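Local coordinates for protein EDTA monooxygenase (EDTA-degrading bacterium BNC1, PDB 5DQP) that acts as a monooxygenase in EDTA degradation, probably using molecular oxygen and reduced FMN supplied by a partner flavin reductase, at residues Ala232-Ser236 and Arg354-Ile358; Val263-Pro269 and Ala378-Asn384; Ser96-Pro102 and Arg149-Leu154. All blocks are in the same frame, centred on the assembly; numbering follows the deposited sequence.

Contact 1. Residues Ala232-Ser236 and Arg354-Ile358; sequences AFLGS and RMRLI
One guanidinium group takes hold of two successive backbone carbonyls: Arg-354 gives NH1 to Leu-234 O at 3.0 Å and NH2 to Gly-235 O at 2.6 Å. The first bond is nearly straight, 171° at the hydrogen, with the acceptor lying in the guanidinium plane; the second is bent, and its donor stands above the carbonyl plane of Gly-235. Together they fix the chain that follows strand 229-233, with Leu-234 at the centre of an inverse gamma turn. The arginine chain gets there by a bend at chi2 (69°). A salt bridge from NE to Glu-344 holds the guanidinium from a further direction and probably balances its buried charge. Leu-234 CD2 lies over one guanidinium face, and the same methyl meets Ile-358 CD1 tip to tip at 3.5 Å. Leu-234 O also receives a bond from a water, which reaches on to Met-355 O by a weak one. At the other margin the folded Met-355 brings CE to the ring edge of Phe-233, 3.9 Å from CZ, the two side chains crossing at about a right angle. Helix 331-344 touches Phe-233, Arg-354 and Met-355, Trp-372 of helix 362-374 packs on both Leu-234 and Arg-354, and Phe-267 of strand 262-271 lies against Leu-234 and Ile-358, so the contact joins the loop after one barrel strand to the connection between helix 348-354 and strand 358-360.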
ATOM      1  N   ALA A 232       6.801  23.319  -4.765  1.00 25.07           N
ATOM      2  CA  ALA A 232       6.498  24.735  -4.864  1.00 26.64           C
ATOM      3  C   ALA A 232       5.792  25.038  -6.175  1.00 20.70           C
ATOM      4  O   ALA A 232       5.849  24.276  -7.148  1.00 24.04           O
ATOM      5  CB  ALA A 232       7.765  25.608  -4.746  1.00 24.33           C
ATOM      6  N   PHE A 233       5.119  26.177  -6.172  1.00 24.15           N
ATOM      7  CA  PHE A 233       4.466  26.711  -7.350  1.00 25.90           C
ATOM      8  C   PHE A 233       5.525  27.302  -8.276  1.00 23.11           C
ATOM      9  O   PHE A 233       6.508  27.899  -7.828  1.00 23.44           O
ATOM     10  CB  PHE A 233       3.446  27.770  -6.925  1.00 27.32           C
ATOM     11  CG  PHE A 233       2.720  28.414  -8.057  1.00 30.24           C
ATOM     12  CD1 PHE A 233       1.816  27.685  -8.822  1.00 26.28           C
ATOM     13  CD2 PHE A 233       2.905  29.766  -8.335  1.00 27.83           C
ATOM     14  CE1 PHE A 233       1.138  28.291  -9.862  1.00 31.69           C
ATOM     15  CE2 PHE A 233       2.227  30.373  -9.368  1.00 28.34           C
ATOM     16  CZ  PHE A 233       1.347  29.633 -10.138  1.00 29.93           C
ATOM     17  N   LEU A 234       5.350  27.093  -9.575  1.00 21.63           N
ATOM     18  CA  LEU A 234       6.273  27.675 -10.544  1.00 24.28           C
ATOM     19  C   LEU A 234       5.739  29.055 -10.926  1.00 24.44           C
ATOM     20  O   LEU A 234       5.121  29.258 -11.971  1.00 23.43           O
ATOM     21  CB  LEU A 234       6.452  26.757 -11.740  1.00 22.50           C
ATOM     22  CG  LEU A 234       7.492  27.278 -12.743  1.00 25.13           C
ATOM     23  CD1 LEU A 234       8.861  26.814 -12.350  1.00 17.04           C
ATOM     24  CD2 LEU A 234       7.163  26.860 -14.185  1.00 22.18           C
ATOM     25  N   GLY A 235       5.962  30.017 -10.026  1.00 22.76           N
ATOM     26  CA  GLY A 235       5.505  31.379 -10.232  1.00 19.34           C
ATOM     27  C   GLY A 235       6.666  32.156 -10.797  1.00 22.73           C
ATOM     28  O   GLY A 235       7.329  31.693 -11.738  1.00 22.31           O
ATOM     29  N   SER A 236       6.967  33.310 -10.214  1.00 19.76           N
ATOM     30  CA  SER A 236       8.069  34.093 -10.744  1.00 20.11           C
ATOM     31  C   SER A 236       9.386  33.538 -10.225  1.00 18.80           C
ATOM     32  O   SER A 236       9.447  32.962  -9.145  1.00 20.81           O
ATOM     33  CB  SER A 236       7.934  35.562 -10.358  1.00 20.18           C
ATOM     34  OG  SER A 236       8.350  35.768  -9.012  1.00 22.86           O
ATOM     35  N   ARG A 354       1.598  30.631 -19.959  1.00 25.86           N
ATOM     36  CA  ARG A 354       2.690  30.396 -19.013  1.00 23.26           C
ATOM     37  C   ARG A 354       2.185  30.066 -17.614  1.00 26.22           C
ATOM     38  O   ARG A 354       2.856  29.341 -16.868  1.00 30.39           O
ATOM     39  CB  ARG A 354       3.592  31.636 -18.990  1.00 19.98           C
ATOM     40  CG  ARG A 354       4.418  31.839 -17.739  1.00 22.28           C
ATOM     41  CD  ARG A 354       5.536  30.794 -17.593  1.00 20.56           C
ATOM     42  NE  ARG A 354       6.452  31.171 -16.514  1.00 22.72           N
ATOM     43  CZ  ARG A 354       6.279  30.817 -15.241  1.00 23.45           C
ATOM     44  NH1 ARG A 354       5.228  30.063 -14.906  1.00 21.80           N
ATOM     45  NH2 ARG A 354       7.148  31.197 -14.312  1.00 18.61           N
ATOM     46  N   MET A 355       1.014  30.583 -17.234  1.00 26.20           N
ATOM     47  CA  MET A 355       0.477  30.296 -15.911  1.00 27.48           C
ATOM     48  C   MET A 355      -0.067  28.876 -15.828  1.00 31.40           C
ATOM     49  O   MET A 355      -0.077  28.280 -14.748  1.00 41.02           O
ATOM     50  CB  MET A 355      -0.620  31.302 -15.540  1.00 29.77           C
ATOM     51  CG  MET A 355      -0.138  32.742 -15.369  1.00 28.06           C
ATOM     52  SD  MET A 355       1.342  32.863 -14.326  1.00 37.73           S
ATOM     53  CE  MET A 355       0.689  32.547 -12.692  1.00 44.04           C
ATOM     54  N   ARG A 356      -0.496  28.315 -16.951  1.00 29.10           N
ATOM     55  CA  ARG A 356      -1.004  26.951 -17.015  1.00 28.15           C
ATOM     56  C   ARG A 356       0.103  25.916 -17.248  1.00 32.06           C
ATOM     57  O   ARG A 356       0.152  24.895 -16.553  1.00 32.90           O
ATOM     58  CB  ARG A 356      -2.062  26.861 -18.114  1.00 31.74           C
ATOM     59  CG  ARG A 356      -3.156  27.938 -18.026  1.00 37.23           C
ATOM     60  CD  ARG A 356      -4.032  27.943 -19.287  1.00 44.80           C
ATOM     61  NE  ARG A 356      -5.037  26.883 -19.266  1.00 51.32           N
ATOM     62  CZ  ARG A 356      -6.297  27.051 -18.869  1.00 61.11           C
ATOM     63  NH1 ARG A 356      -6.734  28.243 -18.474  1.00 59.15           N
ATOM     64  NH2 ARG A 356      -7.126  26.020 -18.875  1.00 60.47           N
ATOM     65  N   LEU A 357       1.004  26.158 -18.203  1.00 24.12           N
ATOM     66  CA  LEU A 357       2.026  25.171 -18.529  1.00 27.21           C
ATOM     67  C   LEU A 357       3.259  25.852 -19.125  1.00 25.94           C
ATOM     68  O   LEU A 357       3.284  27.059 -19.351  1.00 28.34           O
ATOM     69  CB  LEU A 357       1.454  24.103 -19.467  1.00 24.97           C
ATOM     70  CG  LEU A 357       0.672  24.591 -20.686  1.00 31.03           C
ATOM     71  CD1 LEU A 357       1.613  25.247 -21.658  1.00 29.91           C
ATOM     72  CD2 LEU A 357      -0.096  23.450 -21.383  1.00 30.14           C
ATOM     73  N   ILE A 358       4.301  25.065 -19.347  1.00 23.46           N
ATOM     74  CA  ILE A 358       5.543  25.539 -19.929  1.00 25.21           C
ATOM     75  C   ILE A 358       5.651  24.892 -21.310  1.00 26.71           C
ATOM     76  O   ILE A 358       6.037  23.727 -21.441  1.00 26.55           O
ATOM     77  CB  ILE A 358       6.761  25.207 -19.053  1.00 27.41           C
ATOM     78  CG1 ILE A 358       6.655  25.836 -17.649  1.00 21.41           C
ATOM     79  CG2 ILE A 358       8.027  25.688 -19.746  1.00 26.37           C
ATOM     80  CD1 ILE A 358       6.763  27.365 -17.644  1.00 25.16           C
TER
HETATM   81  O   HOH W   1       2.880  27.713 -13.373  1.00 35.31           O

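Contact 2. Residues Val263-Pro269 and Ala378-Asn384; sequences VLPSFVP and ADGFVIN
Strands 263-267 and 380-383 run parallel, their directions 33° apart, with Val-382 N bonded to Pro-265 O (3.0 Å), Phe-267 N to Val-382 O and Asn-384 N to Phe-267 O. The regular pattern breaks at Pro-265, which has no N-H to give: its CD sits 3.1 Å from Gly-380 O, while Leu-264 CA offers that oxygen a C-H contact. On the N-terminal side of the break Asp-379 pairs with Val-263 through both backbone and side chain. Its N reaches Val-263 O at 2.8 Å, and Val-263 N points almost straight (173°) at the anti lone pair of OD2, also 2.8 Å away. The carboxylate's other oxygen, OD1, forms a salt bridge with Arg-248. Trading the aspartate for an alanine is likely to leave the Val-263 N-H without this acceptor and Arg-248 without this carboxylate. On one face of the sheet Val-382 CG2 touches Leu-264 CB at 3.7 Å; Ser-266 lies beside Val-382, its OG bonded to Trp-11 NE1 and linked by a water to Asn-384 ND2. On the other face Phe-381 CB comes to the ring edge of Phe-267, 4.0 Å from CE1. Main-chain bonds thus hold these neighbouring strands of the luciferase-like TIM barrel together, and at the end where the regular pattern fails one backbone bond and one hydrogen bond to a carboxylate, probably charged, fasten Val-263 to Asp-379.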
ATOM      1  N   VAL A 263      13.883  22.218  -2.398  1.00 20.57           N
ATOM      2  CA  VAL A 263      12.669  22.820  -2.946  1.00 16.66           C
ATOM      3  C   VAL A 263      12.556  22.461  -4.427  1.00 17.47           C
ATOM      4  O   VAL A 263      13.485  22.707  -5.214  1.00 21.22           O
ATOM      5  CB  VAL A 263      12.660  24.353  -2.756  1.00 22.64           C
ATOM      6  CG1 VAL A 263      11.411  24.974  -3.386  1.00 19.18           C
ATOM      7  CG2 VAL A 263      12.759  24.717  -1.285  1.00 17.47           C
ATOM      8  N   LEU A 264      11.407  21.916  -4.815  1.00 19.04           N
ATOM      9  CA  LEU A 264      11.152  21.493  -6.195  1.00 16.03           C
ATOM     10  C   LEU A 264       9.857  22.132  -6.687  1.00 17.35           C
ATOM     11  O   LEU A 264       8.765  21.653  -6.336  1.00 16.80           O
ATOM     12  CB  LEU A 264      11.056  19.977  -6.317  1.00 17.54           C
ATOM     13  CG  LEU A 264      12.031  19.103  -5.542  1.00 18.00           C
ATOM     14  CD1 LEU A 264      11.879  17.661  -5.991  1.00 20.87           C
ATOM     15  CD2 LEU A 264      13.462  19.573  -5.726  1.00 19.13           C
ATOM     16  N   PRO A 265       9.938  23.205  -7.484  1.00 17.82           N
ATOM     17  CA  PRO A 265       8.741  23.723  -8.156  1.00 21.43           C
ATOM     18  C   PRO A 265       8.184  22.697  -9.130  1.00 19.99           C
ATOM     19  O   PRO A 265       8.925  21.936  -9.750  1.00 18.38           O
ATOM     20  CB  PRO A 265       9.256  24.973  -8.891  1.00 17.36           C
ATOM     21  CG  PRO A 265      10.531  25.345  -8.203  1.00 16.15           C
ATOM     22  CD  PRO A 265      11.133  23.986  -7.857  1.00 17.48           C
ATOM     23  N   SER A 266       6.863  22.679  -9.244  1.00 19.42           N
ATOM     24  CA  SER A 266       6.137  21.700 -10.028  1.00 19.20           C
ATOM     25  C   SER A 266       5.588  22.400 -11.256  1.00 18.11           C
ATOM     26  O   SER A 266       5.111  23.533 -11.162  1.00 21.78           O
ATOM     27  CB  SER A 266       4.997  21.071  -9.201  1.00 22.72           C
ATOM     28  OG  SER A 266       4.327  20.043  -9.921  1.00 26.36           O
ATOM     29  N   PHE A 267       5.652  21.738 -12.406  1.00 18.62           N
ATOM     30  CA  PHE A 267       5.104  22.367 -13.601  1.00 23.77           C
ATOM     31  C   PHE A 267       4.757  21.308 -14.640  1.00 23.55           C
ATOM     32  O   PHE A 267       5.218  20.159 -14.578  1.00 17.30           O
ATOM     33  CB  PHE A 267       6.081  23.397 -14.179  1.00 18.75           C
ATOM     34  CG  PHE A 267       7.239  22.785 -14.902  1.00 24.45           C
ATOM     35  CD1 PHE A 267       8.261  22.199 -14.205  1.00 21.53           C
ATOM     36  CD2 PHE A 267       7.291  22.777 -16.282  1.00 26.60           C
ATOM     37  CE1 PHE A 267       9.317  21.617 -14.866  1.00 28.04           C
ATOM     38  CE2 PHE A 267       8.364  22.202 -16.940  1.00 26.58           C
ATOM     39  CZ  PHE A 267       9.367  21.623 -16.234  1.00 26.40           C
ATOM     40  N   VAL A 268       3.940  21.727 -15.605  1.00 20.12           N
ATOM     41  CA  VAL A 268       3.471  20.875 -16.693  1.00 20.16           C
ATOM     42  C   VAL A 268       4.262  21.237 -17.948  1.00 22.98           C
ATOM     43  O   VAL A 268       4.110  22.354 -18.453  1.00 21.38           O
ATOM     44  CB  VAL A 268       1.971  21.065 -16.935  1.00 22.66           C
ATOM     45  CG1 VAL A 268       1.493  20.133 -18.068  1.00 17.72           C
ATOM     46  CG2 VAL A 268       1.177  20.861 -15.633  1.00 21.79           C
ATOM     47  N   PRO A 269       5.090  20.357 -18.474  1.00 21.15           N
ATOM     48  CA  PRO A 269       5.756  20.676 -19.744  1.00 24.97           C
ATOM     49  C   PRO A 269       4.901  20.309 -20.954  1.00 25.75           C
ATOM     50  O   PRO A 269       4.345  19.209 -21.012  1.00 25.13           O
ATOM     51  CB  PRO A 269       7.027  19.821 -19.686  1.00 22.28           C
ATOM     52  CG  PRO A 269       6.607  18.629 -18.906  1.00 29.29           C
ATOM     53  CD  PRO A 269       5.572  19.084 -17.907  1.00 20.48           C
ATOM     54  N   ALA A 378      15.332  27.000  -7.316  1.00 22.59           N
ATOM     55  CA  ALA A 378      14.914  25.602  -7.319  1.00 19.48           C
ATOM     56  C   ALA A 378      16.128  24.734  -7.028  1.00 24.83           C
ATOM     57  O   ALA A 378      17.238  25.053  -7.455  1.00 23.22           O
ATOM     58  CB  ALA A 378      14.324  25.225  -8.682  1.00 19.23           C
ATOM     59  N   ASP A 379      15.913  23.633  -6.306  1.00 20.26           N
ATOM     60  CA  ASP A 379      16.920  22.577  -6.259  1.00 21.52           C
ATOM     61  C   ASP A 379      16.674  21.482  -7.300  1.00 17.12           C
ATOM     62  O   ASP A 379      17.499  20.569  -7.432  1.00 22.38           O
ATOM     63  CB  ASP A 379      16.979  21.965  -4.852  1.00 21.03           C
ATOM     64  CG  ASP A 379      17.238  23.025  -3.776  1.00 29.43           C
ATOM     65  OD1 ASP A 379      18.383  23.530  -3.715  1.00 33.68           O
ATOM     66  OD2 ASP A 379      16.299  23.380  -3.018  1.00 28.51           O
ATOM     67  N   GLY A 380      15.560  21.561  -8.011  1.00 19.25           N
ATOM     68  CA  GLY A 380      15.150  20.563  -8.971  1.00 15.76           C
ATOM     69  C   GLY A 380      13.679  20.798  -9.232  1.00 20.12           C
ATOM     70  O   GLY A 380      13.137  21.818  -8.827  1.00 18.27           O
ATOM     71  N   PHE A 381      13.036  19.836  -9.904  1.00 14.82           N
ATOM     72  CA  PHE A 381      11.672  20.078 -10.357  1.00 16.34           C
ATOM     73  C   PHE A 381      10.834  18.814 -10.297  1.00 18.95           C
ATOM     74  O   PHE A 381      11.349  17.703 -10.409  1.00 19.08           O
ATOM     75  CB  PHE A 381      11.637  20.651 -11.793  1.00 17.41           C
ATOM     76  CG  PHE A 381      12.459  21.904 -11.939  1.00 22.81           C
ATOM     77  CD1 PHE A 381      13.816  21.826 -12.220  1.00 16.56           C
ATOM     78  CD2 PHE A 381      11.892  23.144 -11.734  1.00 22.45           C
ATOM     79  CE1 PHE A 381      14.581  22.965 -12.330  1.00 21.96           C
ATOM     80  CE2 PHE A 381      12.644  24.286 -11.849  1.00 17.34           C
ATOM     81  CZ  PHE A 381      14.009  24.185 -12.137  1.00 19.57           C
ATOM     82  N   VAL A 382       9.532  19.012 -10.106  1.00 16.28           N
ATOM     83  CA  VAL A 382       8.526  17.973 -10.289  1.00 18.98           C
ATOM     84  C   VAL A 382       7.916  18.172 -11.671  1.00 21.80           C
ATOM     85  O   VAL A 382       7.303  19.211 -11.943  1.00 24.72           O
ATOM     86  CB  VAL A 382       7.434  18.023  -9.201  1.00 23.53           C
ATOM     87  CG1 VAL A 382       6.674  16.692  -9.157  1.00 23.87           C
ATOM     88  CG2 VAL A 382       8.000  18.417  -7.790  1.00 22.02           C
ATOM     89  N   ILE A 383       8.082  17.172 -12.525  1.00 18.26           N
ATOM     90  CA  ILE A 383       7.582  17.166 -13.898  1.00 21.20           C
ATOM     91  C   ILE A 383       6.209  16.503 -13.915  1.00 21.83           C
ATOM     92  O   ILE A 383       6.075  15.317 -13.585  1.00 21.34           O
ATOM     93  CB  ILE A 383       8.558  16.406 -14.814  1.00 19.77           C
ATOM     94  CG1 ILE A 383       9.967  16.981 -14.696  1.00 21.84           C
ATOM     95  CG2 ILE A 383       8.073  16.375 -16.267  1.00 22.38           C
ATOM     96  CD1 ILE A 383      11.039  15.872 -14.726  1.00 29.78           C
ATOM     97  N   ASN A 384       5.195  17.259 -14.300  1.00 21.59           N
ATOM     98  CA  ASN A 384       3.804  16.814 -14.286  1.00 15.49           C
ATOM     99  C   ASN A 384       3.391  16.623 -15.747  1.00 22.23           C
ATOM    100  O   ASN A 384       2.871  17.538 -16.382  1.00 22.64           O
ATOM    101  CB  ASN A 384       2.955  17.854 -13.566  1.00 22.83           C
ATOM    102  CG  ASN A 384       1.594  17.339 -13.130  1.00 37.04           C
ATOM    103  OD1 ASN A 384       1.273  16.152 -13.278  1.00 30.66           O
ATOM    104  ND2 ASN A 384       0.780  18.244 -12.561  1.00 33.22           N
TER
HETATM  105  O   HOH W   2       1.773  21.100 -11.541  1.00 31.68           O

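Contact 3. Residues Ser96-Pro102 and Arg149-Leu154; sequences STSFSLP and RAEEFL
The loop from Ser-96 to Pro-102, which leads from barrel strand 90-96 to helix 102-115, wraps around the ring of Phe-153 on helix 143-161. Thr-97 CA stands over the middle of one face, 4.1 Å from the ring centroid and 11° off the normal, and Pro-102 CB lies over the opposite face, displaced toward the rim, at 4.3 Å. Both are CH-pi contacts, so the ring is held between the start and the end of the loop. Its edge is met by Ser-100 O, 3.5 Å from CE2 and near the ring plane, where the slightly positive ring hydrogens would suit a carbonyl oxygen. Phe-153 projects toward the loop because its chi1 of -167° sets CG anti to the backbone N. Thr-97 presses its methyl CG2 on CD1 of that ring at 3.5 Å and on Leu-154 CD2, while OG1 packs against Ala-150 CB and is bonded to Val-125 O. The loop is braced from within: Ser-96 OG, also bonded to Thr-127 OG1, accepts from Ser-98 N in an ST turn, and Ser-100 OG donates to Ser-96 O at 2.8 Å. Arg-149, its chain extended from CG to NE, brings its guanidinium near the carbonyls of Thr-97 and Ser-98, with NH1 3.5 Å from Ser-98 O, short of hydrogen bonding. Thr-94 on the strand and His-143 and Tyr-147 on the helix are predicted FMN ligands. Loop and helix meet without a single direct hydrogen bond, through dispersion and CH-pi contact, with the arginine adding probably a loose electrostatic attraction to the carbonyls.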
ATOM      1  N   SER A  96      -2.617  11.191   3.995  1.00 25.21           N
ATOM      2  CA  SER A  96      -3.139  12.277   4.814  1.00 24.98           C
ATOM      3  C   SER A  96      -2.863  12.065   6.302  1.00 25.17           C
ATOM      4  O   SER A  96      -2.986  10.957   6.822  1.00 26.38           O
ATOM      5  CB  SER A  96      -4.650  12.400   4.600  1.00 30.12           C
ATOM      6  OG  SER A  96      -5.212  13.397   5.446  1.00 32.35           O
ATOM      7  N   THR A  97      -2.523  13.141   7.003  1.00 21.21           N
ATOM      8  CA  THR A  97      -2.481  13.057   8.459  1.00 24.47           C
ATOM      9  C   THR A  97      -3.868  13.200   9.089  1.00 29.37           C
ATOM     10  O   THR A  97      -4.018  12.982  10.301  1.00 21.06           O
ATOM     11  CB  THR A  97      -1.550  14.134   9.039  1.00 20.50           C
ATOM     12  OG1 THR A  97      -1.974  15.421   8.582  1.00 22.89           O
ATOM     13  CG2 THR A  97      -0.101  13.881   8.617  1.00 20.17           C
ATOM     14  N   SER A  98      -4.873  13.578   8.299  1.00 22.27           N
ATOM     15  CA  SER A  98      -6.203  13.847   8.838  1.00 28.59           C
ATOM     16  C   SER A  98      -7.001  12.568   9.018  1.00 27.23           C
ATOM     17  O   SER A  98      -7.732  12.422  10.000  1.00 29.27           O
ATOM     18  CB  SER A  98      -6.971  14.783   7.908  1.00 20.78           C
ATOM     19  OG  SER A  98      -6.309  16.018   7.801  1.00 28.58           O
ATOM     20  N   PHE A  99      -6.897  11.671   8.074  1.00 23.85           N
ATOM     21  CA  PHE A  99      -7.639  10.448   8.076  1.00 31.85           C
ATOM     22  C   PHE A  99      -6.711   9.286   7.784  1.00 43.02           C
ATOM     23  O   PHE A  99      -6.852   8.577   6.823  1.00 33.76           O
ATOM     24  CB  PHE A  99      -8.761  10.524   7.050  1.00 26.29           C
ATOM     25  CG  PHE A  99      -9.615  11.732   7.205  1.00 27.20           C
ATOM     26  CD1 PHE A  99     -10.542  11.796   8.186  1.00 26.51           C
ATOM     27  CD2 PHE A  99      -9.418  12.832   6.418  1.00 27.10           C
ATOM     28  CE1 PHE A  99     -11.295  12.915   8.348  1.00 31.02           C
ATOM     29  CE2 PHE A  99     -10.171  13.949   6.565  1.00 25.69           C
ATOM     30  CZ  PHE A  99     -11.115  13.995   7.534  1.00 24.44           C
ATOM     31  N   SER A 100      -5.771   9.114   8.666  1.00 28.42           N
ATOM     32  CA  SER A 100      -4.939   7.933   8.747  1.00 30.68           C
ATOM     33  C   SER A 100      -4.725   7.617  10.222  1.00 24.20           C
ATOM     34  O   SER A 100      -4.753   8.512  11.067  1.00 29.56           O
ATOM     35  CB  SER A 100      -3.595   8.134   8.018  1.00 24.37           C
ATOM     36  OG  SER A 100      -3.761   8.299   6.620  1.00 28.20           O
ATOM     37  N   LEU A 101      -4.549   6.343  10.524  1.00 22.77           N
ATOM     38  CA  LEU A 101      -4.061   5.948  11.843  1.00 23.07           C
ATOM     39  C   LEU A 101      -2.532   5.984  11.853  1.00 20.30           C
ATOM     40  O   LEU A 101      -1.905   5.354  10.996  1.00 21.17           O
ATOM     41  CB  LEU A 101      -4.566   4.562  12.184  1.00 25.02           C
ATOM     42  CG  LEU A 101      -6.097   4.538  12.131  1.00 24.00           C
ATOM     43  CD1 LEU A 101      -6.635   3.121  12.198  1.00 23.77           C
ATOM     44  CD2 LEU A 101      -6.668   5.398  13.309  1.00 23.77           C
ATOM     45  N   PRO A 102      -1.907   6.709  12.793  1.00 19.73           N
ATOM     46  CA  PRO A 102      -0.435   6.857  12.767  1.00 16.48           C
ATOM     47  C   PRO A 102       0.339   5.553  12.806  1.00 22.56           C
ATOM     48  O   PRO A 102       1.434   5.461  12.232  1.00 16.87           O
ATOM     49  CB  PRO A 102      -0.132   7.686  14.036  1.00 22.91           C
ATOM     50  CG  PRO A 102      -1.417   8.174  14.537  1.00 21.45           C
ATOM     51  CD  PRO A 102      -2.515   7.318  13.988  1.00 24.71           C
ATOM     52  N   ARG A 149      -2.922  18.928  14.352  1.00 27.97           N
ATOM     53  CA  ARG A 149      -3.009  17.475  14.296  1.00 28.45           C
ATOM     54  C   ARG A 149      -1.856  16.895  13.494  1.00 24.41           C
ATOM     55  O   ARG A 149      -1.238  15.902  13.906  1.00 21.78           O
ATOM     56  CB  ARG A 149      -4.351  17.071  13.691  1.00 27.92           C
ATOM     57  CG  ARG A 149      -4.571  15.593  13.543  1.00 29.36           C
ATOM     58  CD  ARG A 149      -6.019  15.386  13.118  1.00 32.28           C
ATOM     59  NE  ARG A 149      -6.355  13.998  12.869  1.00 44.12           N
ATOM     60  CZ  ARG A 149      -6.930  13.214  13.773  1.00 47.59           C
ATOM     61  NH1 ARG A 149      -7.216  11.962  13.463  1.00 32.13           N
ATOM     62  NH2 ARG A 149      -7.222  13.686  14.983  1.00 39.20           N
ATOM     63  N   ALA A 150      -1.560  17.502  12.332  1.00 25.82           N
ATOM     64  CA  ALA A 150      -0.496  17.000  11.474  1.00 26.61           C
ATOM     65  C   ALA A 150       0.834  17.007  12.204  1.00 28.03           C
ATOM     66  O   ALA A 150       1.649  16.091  12.039  1.00 24.93           O
ATOM     67  CB  ALA A 150      -0.383  17.838  10.203  1.00 20.60           C
ATOM     68  N   GLU A 151       1.077  18.055  12.991  1.00 24.31           N
ATOM     69  CA  GLU A 151       2.314  18.162  13.732  1.00 25.80           C
ATOM     70  C   GLU A 151       2.441  17.025  14.747  1.00 29.86           C
ATOM     71  O   GLU A 151       3.504  16.414  14.870  1.00 25.01           O
ATOM     72  CB  GLU A 151       2.379  19.531  14.393  1.00 32.89           C
ATOM     73  CG  GLU A 151       3.771  19.995  14.768  1.00 52.23           C
ATOM     74  CD  GLU A 151       4.292  19.311  16.024  1.00 74.46           C
ATOM     75  OE1 GLU A 151       3.517  19.188  17.005  1.00 76.92           O
ATOM     76  OE2 GLU A 151       5.476  18.891  16.027  1.00 53.15           O
ATOM     77  N   GLU A 152       1.364  16.704  15.460  1.00 30.59           N
ATOM     78  CA  GLU A 152       1.429  15.597  16.412  1.00 25.84           C
ATOM     79  C   GLU A 152       1.567  14.255  15.696  1.00 23.91           C
ATOM     80  O   GLU A 152       2.321  13.373  16.136  1.00 25.93           O
ATOM     81  CB  GLU A 152       0.196  15.605  17.316  1.00 27.11           C
ATOM     82  CG  GLU A 152       0.364  14.690  18.534  1.00 30.92           C
ATOM     83  CD  GLU A 152      -0.898  14.515  19.373  1.00 33.95           C
ATOM     84  OE1 GLU A 152      -1.012  13.451  20.024  1.00 31.84           O
ATOM     85  OE2 GLU A 152      -1.770  15.423  19.379  1.00 40.77           O
ATOM     86  N   PHE A 153       0.848  14.090  14.587  1.00 21.38           N
ATOM     87  CA  PHE A 153       0.964  12.898  13.754  1.00 24.89           C
ATOM     88  C   PHE A 153       2.414  12.656  13.328  1.00 22.35           C
ATOM     89  O   PHE A 153       2.906  11.527  13.369  1.00 24.39           O
ATOM     90  CB  PHE A 153       0.046  13.065  12.533  1.00 17.59           C
ATOM     91  CG  PHE A 153      -0.176  11.813  11.743  1.00 24.02           C
ATOM     92  CD1 PHE A 153       0.806  11.317  10.892  1.00 23.47           C
ATOM     93  CD2 PHE A 153      -1.377  11.147  11.818  1.00 22.56           C
ATOM     94  CE1 PHE A 153       0.586  10.179  10.148  1.00 20.51           C
ATOM     95  CE2 PHE A 153      -1.584  10.006  11.089  1.00 21.24           C
ATOM     96  CZ  PHE A 153      -0.616   9.522  10.258  1.00 19.50           C
ATOM     97  N   LEU A 154       3.100  13.707  12.881  1.00 21.31           N
ATOM     98  CA  LEU A 154       4.476  13.556  12.428  1.00 23.65           C
ATOM     99  C   LEU A 154       5.404  13.199  13.579  1.00 25.62           C
ATOM    100  O   LEU A 154       6.328  12.397  13.402  1.00 26.02           O
ATOM    101  CB  LEU A 154       4.945  14.832  11.732  1.00 25.04           C
ATOM    102  CG  LEU A 154       4.708  14.883  10.216  1.00 27.11           C
ATOM    103  CD1 LEU A 154       5.490  13.761   9.559  1.00 30.92           C
ATOM    104  CD2 LEU A 154       3.270  14.732   9.911  1.00 25.69           C
TER

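Overall arrangement
Contacts 1 and 2 adjoin, their centres about 9 Å apart, and share one parallel sheet: Ala-232 O probably bonds to Ser-266 N and Ile-358 N to Val-268 O. Contact 3 closes earlier in the sequence, and its nearest atoms are about 17 Å from either of the others. All three are largely buried, but contact 2 lies deepest, its centre about 8 Å from the centre of the chain, and contact 3 farthest out at about 19 Å, where Leu-101 meets Leu-101 of the second subunit. Chemistry follows place: backbone bonds between strands in contact 2, an arginine on loop carbonyls in contact 1, and an aromatic ring gripped by a loop in contact 3.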